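Local coordinates for free methionine-R-sulfoxide reductase (Saccharomyces cerevisiae, PDB 1F5M), which reduces the R-enantiomer of free methionine sulfoxide to methionine, with thioredoxin as reductant, and helps protect yeast against oxidative stress, at residues 68-73 / 147-152; 108-113 / 133-138. All coordinates share one frame; numbering follows the deposited sequence.

Contact 1: residues 68-73 / 147-152; sequences GFYVTQ and VIDIDC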
loop_
_atom_site.group_PDB
_atom_site.type_symbol
_atom_site.label_atom_id
_atom_site.label_comp_id
_atom_site.label_asym_id
_atom_site.label_seq_id
_atom_site.Cartn_x
_atom_site.Cartn_y
_atom_site.Cartn_z
ATOM N N GLY B 68 2.104 7.789 1.081
ATOM C CA GLY B 68 1.908 6.759 2.075
ATOM C C GLY B 68 2.086 7.171 3.495
ATOM O O GLY B 68 2.049 8.372 3.833
ATOM N N PHE B 69 2.312 6.178 4.345
ATOM C CA PHE B 69 2.426 6.405 5.786
ATOM C C PHE B 69 3.555 5.688 6.537
ATOM O O PHE B 69 4.046 4.627 6.093
ATOM C CB PHE B 69 1.148 5.960 6.519
ATOM C CG PHE B 69 -0.131 6.572 5.989
ATOM C CD1 PHE B 69 -0.732 6.078 4.813
ATOM C CD2 PHE B 69 -0.672 7.705 6.611
ATOM C CE1 PHE B 69 -1.852 6.722 4.258
ATOM C CE2 PHE B 69 -1.805 8.357 6.049
ATOM C CZ PHE B 69 -2.379 7.865 4.877
ATOM N N TYR B 70 3.907 6.272 7.703
ATOM C CA TYR B 70 4.853 5.680 8.665
ATOM C C TYR B 70 4.064 5.761 9.964
ATOM O O TYR B 70 3.260 6.660 10.123
ATOM C CB TYR B 70 6.146 6.472 8.799
ATOM C CG TYR B 70 7.125 6.150 7.692
ATOM C CD1 TYR B 70 7.011 6.755 6.433
ATOM C CD2 TYR B 70 8.124 5.193 7.878
ATOM C CE1 TYR B 70 7.855 6.413 5.406
ATOM C CE2 TYR B 70 8.990 4.841 6.828
ATOM C CZ TYR B 70 8.850 5.449 5.604
ATOM O OH TYR B 70 9.696 5.106 4.539
ATOM N N VAL B 71 4.276 4.853 10.903
ATOM C CA VAL B 71 3.489 4.900 12.119
ATOM C C VAL B 71 4.475 4.686 13.237
ATOM O O VAL B 71 5.481 4.007 13.072
ATOM C CB VAL B 71 2.406 3.779 12.151
ATOM C CG1 VAL B 71 1.443 3.920 10.931
ATOM C CG2 VAL B 71 3.097 2.417 12.141
ATOM N N THR B 72 4.184 5.281 14.376
ATOM C CA THR B 72 5.093 5.194 15.503
ATOM C C THR B 72 5.114 3.762 15.998
ATOM O O THR B 72 4.067 3.151 16.214
ATOM C CB THR B 72 4.663 6.188 16.613
ATOM O OG1 THR B 72 4.607 7.505 16.051
ATOM C CG2 THR B 72 5.667 6.196 17.785
ATOM N N GLN B 73 6.316 3.212 16.103
ATOM C CA GLN B 73 6.467 1.853 16.586
ATOM C C GLN B 73 5.882 1.793 17.997
ATOM O O GLN B 73 6.185 2.652 18.838
ATOM C CB GLN B 73 7.945 1.464 16.631
ATOM C CG GLN B 73 8.161 0.065 17.191
ATOM C CD GLN B 73 9.632 -0.286 17.343
ATOM O OE1 GLN B 73 10.479 0.591 17.583
ATOM N NE2 GLN B 73 9.947 -1.577 17.230
ATOM N N VAL B 147 2.997 9.521 10.425
ATOM C CA VAL B 147 3.008 10.647 9.505
ATOM C C VAL B 147 2.440 10.250 8.163
ATOM O O VAL B 147 2.386 9.056 7.813
ATOM C CB VAL B 147 4.432 11.182 9.220
ATOM C CG1 VAL B 147 5.129 11.617 10.512
ATOM C CG2 VAL B 147 5.247 10.108 8.515
ATOM N N ILE B 148 1.963 11.259 7.444
ATOM C CA ILE B 148 1.464 11.105 6.092
ATOM C C ILE B 148 2.619 11.680 5.285
ATOM O O ILE B 148 3.057 12.814 5.534
ATOM C CB ILE B 148 0.216 11.948 5.839
ATOM C CG1 ILE B 148 -0.869 11.632 6.875
ATOM C CG2 ILE B 148 -0.284 11.681 4.448
ATOM C CD1 ILE B 148 -2.177 12.395 6.635
ATOM N N ASP B 149 3.100 10.900 4.321
ATOM C CA ASP B 149 4.265 11.272 3.522
ATOM C C ASP B 149 4.019 11.202 2.005
ATOM O O ASP B 149 3.596 10.135 1.439
ATOM C CB ASP B 149 5.421 10.312 3.929
ATOM C CG ASP B 149 6.798 10.686 3.344
ATOM O OD1 ASP B 149 6.993 11.798 2.809
ATOM O OD2 ASP B 149 7.734 9.852 3.468
ATOM N N ILE B 150 4.225 12.319 1.335
ATOM C CA ILE B 150 4.093 12.332 -0.138
ATOM C C ILE B 150 5.371 12.805 -0.802
ATOM O O ILE B 150 5.899 13.891 -0.428
ATOM C CB ILE B 150 2.955 13.260 -0.578
ATOM C CG1 ILE B 150 1.699 12.968 0.244
ATOM C CG2 ILE B 150 2.673 13.091 -2.057
ATOM C CD1 ILE B 150 0.443 13.791 -0.213
ATOM N N ASP B 151 5.878 12.059 -1.799
ATOM C CA ASP B 151 7.124 12.472 -2.501
ATOM C C ASP B 151 6.727 12.940 -3.911
ATOM O O ASP B 151 5.790 12.392 -4.504
ATOM C CB ASP B 151 8.124 11.325 -2.728
ATOM C CG ASP B 151 8.816 10.866 -1.477
ATOM O OD1 ASP B 151 8.412 11.263 -0.382
ATOM O OD2 ASP B 151 9.768 10.054 -1.588
ATOM N N CYS B 152 7.459 13.923 -4.447
ATOM C CA CYS B 152 7.219 14.431 -5.809
ATOM C C CYS B 152 8.497 14.411 -6.630
ATOM O O CYS B 152 9.579 14.725 -6.118
ATOM C CB CYS B 152 6.660 15.877 -5.735
ATOM S SG CYS B 152 6.373 16.701 -7.333
HETATM O O HOH W 1 10.439 8.021 4.166
#
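Gly68 and Asp149 exchange two backbone hydrogen bonds, Gly68 N to Asp149 O and Asp149 N to Gly68 O, each 2.8 Å long. Tyr70 and Val147 form the next hydrogen-bonded pair of this antiparallel ladder, with Tyr70 N to Val147 O at 3.2 Å and Val147 N to Tyr70 O at 2.9 Å. Between them, Phe69 and Ile148 make a non-hydrogen-bonded pair, and Phe69 CA lies 3.3 Å from Val147 O in a CA-H...O contact.

Apolar packing occupies both faces. Phe69 and Ile148 run side by side, and the ring's CE2 comes to 3.5 Å from Ile148 CG1. On the other face, Tyr70 CB rests 3.8 Å from Val147 CG2.

There Asp149 CG stands anti to the backbone N (chi1 -171°), which lays the carboxylate alongside the Tyr70 ring, planes 46° apart, OD2 approaching obliquely to 3.9 Å from Tyr70 CE1. A water donates weakly to both Tyr70 OH and Asp149 OD2, but the hydroxyl's stronger partner is the backbone O of Cys91, which is disulfide-linked to Cys125.

Both strands are central in the six-stranded sheet: strand 79-85 flanks 64-72, strand 131-138 flanks 144-152, and helix 42-59 covers the Phe69 face through Leu46 and Ala49.

Contact 2: residues 108-113 / 133-138; sequences KETQIV and IVVPII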
loop_
_atom_site.group_PDB
_atom_site.type_symbol
_atom_site.label_atom_id
_atom_site.label_comp_id
_atom_site.label_asym_id
_atom_site.label_seq_id
_atom_site.Cartn_x
_atom_site.Cartn_y
_atom_site.Cartn_z
ATOM N N LYS B 108 6.305 17.720 15.569
ATOM C CA LYS B 108 4.853 17.669 15.430
ATOM C C LYS B 108 4.344 18.756 14.492
ATOM O O LYS B 108 3.203 19.217 14.598
ATOM C CB LYS B 108 4.158 17.770 16.777
ATOM C CG LYS B 108 4.635 16.709 17.733
ATOM C CD LYS B 108 3.838 16.776 19.045
ATOM C CE LYS B 108 4.497 15.992 20.155
ATOM N NZ LYS B 108 3.628 16.216 21.369
ATOM N N GLU B 109 5.181 19.149 13.546
ATOM C CA GLU B 109 4.780 20.184 12.608
ATOM C C GLU B 109 4.960 19.681 11.179
ATOM O O GLU B 109 5.935 19.023 10.878
ATOM C CB GLU B 109 5.664 21.432 12.762
ATOM C CG GLU B 109 5.474 22.209 14.024
ATOM C CD GLU B 109 4.100 22.818 14.112
ATOM O OE1 GLU B 109 3.565 23.286 13.068
ATOM O OE2 GLU B 109 3.559 22.846 15.233
ATOM N N THR B 110 4.024 20.042 10.307
ATOM C CA THR B 110 4.073 19.691 8.889
ATOM C C THR B 110 5.342 20.255 8.273
ATOM O O THR B 110 5.757 21.409 8.523
ATOM C CB THR B 110 2.844 20.246 8.164
ATOM O OG1 THR B 110 1.701 19.533 8.636
ATOM C CG2 THR B 110 2.945 20.129 6.575
ATOM N N GLN B 111 5.980 19.423 7.480
ATOM C CA GLN B 111 7.168 19.835 6.793
ATOM C C GLN B 111 6.805 19.948 5.322
ATOM O O GLN B 111 6.267 19.001 4.729
ATOM C CB GLN B 111 8.264 18.782 7.008
ATOM C CG GLN B 111 8.578 18.526 8.508
ATOM C CD GLN B 111 9.283 19.727 9.173
ATOM O OE1 GLN B 111 10.351 20.129 8.745
ATOM N NE2 GLN B 111 8.682 20.279 10.238
ATOM N N ILE B 112 7.035 21.110 4.726
ATOM C CA ILE B 112 6.781 21.295 3.275
ATOM C C ILE B 112 8.140 21.594 2.650
ATOM O O ILE B 112 8.724 22.718 2.826
ATOM C CB ILE B 112 5.826 22.453 2.991
ATOM C CG1 ILE B 112 4.541 22.275 3.789
ATOM C CG2 ILE B 112 5.516 22.515 1.476
ATOM C CD1 ILE B 112 3.462 23.329 3.479
ATOM N N VAL B 113 8.666 20.613 1.934
ATOM C CA VAL B 113 10.020 20.738 1.384
ATOM C C VAL B 113 10.096 20.908 -0.129
ATOM O O VAL B 113 9.757 19.991 -0.897
ATOM C CB VAL B 113 10.847 19.522 1.844
ATOM C CG1 VAL B 113 12.299 19.644 1.378
ATOM C CG2 VAL B 113 10.764 19.406 3.390
ATOM N N ILE B 133 6.306 16.505 1.200
ATOM C CA ILE B 133 5.457 17.084 2.239
ATOM C C ILE B 133 5.138 15.992 3.240
ATOM O O ILE B 133 4.756 14.844 2.867
ATOM C CB ILE B 133 4.156 17.708 1.673
ATOM C CG1 ILE B 133 3.338 18.345 2.805
ATOM C CG2 ILE B 133 3.328 16.629 0.965
ATOM C CD1 ILE B 133 2.227 19.274 2.345
ATOM N N VAL B 134 5.328 16.308 4.515
ATOM C CA VAL B 134 5.053 15.327 5.574
ATOM C C VAL B 134 4.201 15.961 6.632
ATOM O O VAL B 134 4.529 17.023 7.177
ATOM C CB VAL B 134 6.323 14.782 6.249
ATOM C CG1 VAL B 134 5.941 13.680 7.237
ATOM C CG2 VAL B 134 7.262 14.247 5.209
ATOM N N VAL B 135 3.068 15.316 6.877
ATOM C CA VAL B 135 2.094 15.787 7.843
ATOM C C VAL B 135 1.957 14.795 9.004
ATOM O O VAL B 135 1.600 13.590 8.816
ATOM C CB VAL B 135 0.725 15.989 7.150
ATOM C CG1 VAL B 135 -0.346 16.452 8.137
ATOM C CG2 VAL B 135 0.866 16.959 6.000
ATOM N N PRO B 136 2.236 15.257 10.230
ATOM C CA PRO B 136 2.114 14.327 11.373
ATOM C C PRO B 136 0.671 14.061 11.841
ATOM O O PRO B 136 -0.180 14.952 11.841
ATOM C CB PRO B 136 2.957 14.999 12.445
ATOM C CG PRO B 136 2.683 16.425 12.208
ATOM C CD PRO B 136 2.680 16.590 10.677
ATOM N N ILE B 137 0.390 12.800 12.199
ATOM C CA ILE B 137 -0.923 12.397 12.663
ATOM C C ILE B 137 -0.832 12.467 14.178
ATOM O O ILE B 137 0.026 11.823 14.772
ATOM C CB ILE B 137 -1.228 10.960 12.177
ATOM C CG1 ILE B 137 -1.296 10.959 10.633
ATOM C CG2 ILE B 137 -2.519 10.463 12.753
ATOM C CD1 ILE B 137 -1.099 9.569 10.043
ATOM N N ILE B 138 -1.721 13.240 14.801
ATOM C CA ILE B 138 -1.661 13.447 16.259
ATOM C C ILE B 138 -2.767 12.786 17.057
ATOM O O ILE B 138 -3.918 12.801 16.642
ATOM C CB ILE B 138 -1.674 14.979 16.572
ATOM C CG1 ILE B 138 -0.581 15.682 15.752
ATOM C CG2 ILE B 138 -1.533 15.207 18.079
ATOM C CD1 ILE B 138 0.820 15.231 16.100
#
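Thr110 lies against Val134, Val135 and Pro136 just before its chain joins the sheet as an edge strand. Its OG1 is 3.7 Å from both Val135 CG1 and Pro136 CD, while its methyl CG2 sits 3.8 Å from Val135 CG2. The Thr110 and Val135 side chains point the same way, whereas that of Pro136 crosses Thr110 at about a right angle. With CG2 anti to the backbone N and OG1 beside it (chi1 -68°), the methyl also approaches Val134 O.

Gln111 and Val134 form the hydrogen-bonded antiparallel pair, with Gln111 N to Val134 O at 2.8 Å and Val134 N to Gln111 O at 2.9 Å. Ile112 and Ile133 follow as a non-hydrogen-bonded pair, Ile112 CG1 reaching Ile133 CD1 at 4.1 Å. At the other end, Pro136 CG packs 3.7 Å from Lys108 C, where the chain leaves helix 99-107.

Further out, the Gln111 side chain bends back at chi2 (-70°), and NE2 donates to Glu109 O at 3.1 Å, from above that carbonyl's plane; OE1 bonds Tyr119 OH. Thr110 OG1 is hydrogen-bonded to Glu167 OE2 of helix 160-176, and Lys108 NZ to Gly142 O. Helix 99-107 packs on the Gln111-Val134 face and helix 160-176 covers the other, touching Thr110, Ile112 and Val135, an antiparallel sheet between helices characteristic of the GAF fold.

Strands 144-152 and 131-138 follow each other in the chain and lie side by side in the sheet, so contacts 1 and 2 are joined directly: Ile148 N probably bonds Val135 O at 2.7 Å. Contact 1 pairs two central strands and all its touching residues are buried, whereas contact 2 adds 111-113, one of the two edge strands of the sheet within this chain, and is partly exposed. Two hydrogen-bonded pairs secure contact 1, with aromatic packing and a weak water bridge beside them. Contact 2 has one such pair, supplemented by Pro136 and Val135 against the loop residues 108-110. In the sequence, both segments of contact 2 fall between the two of contact 1.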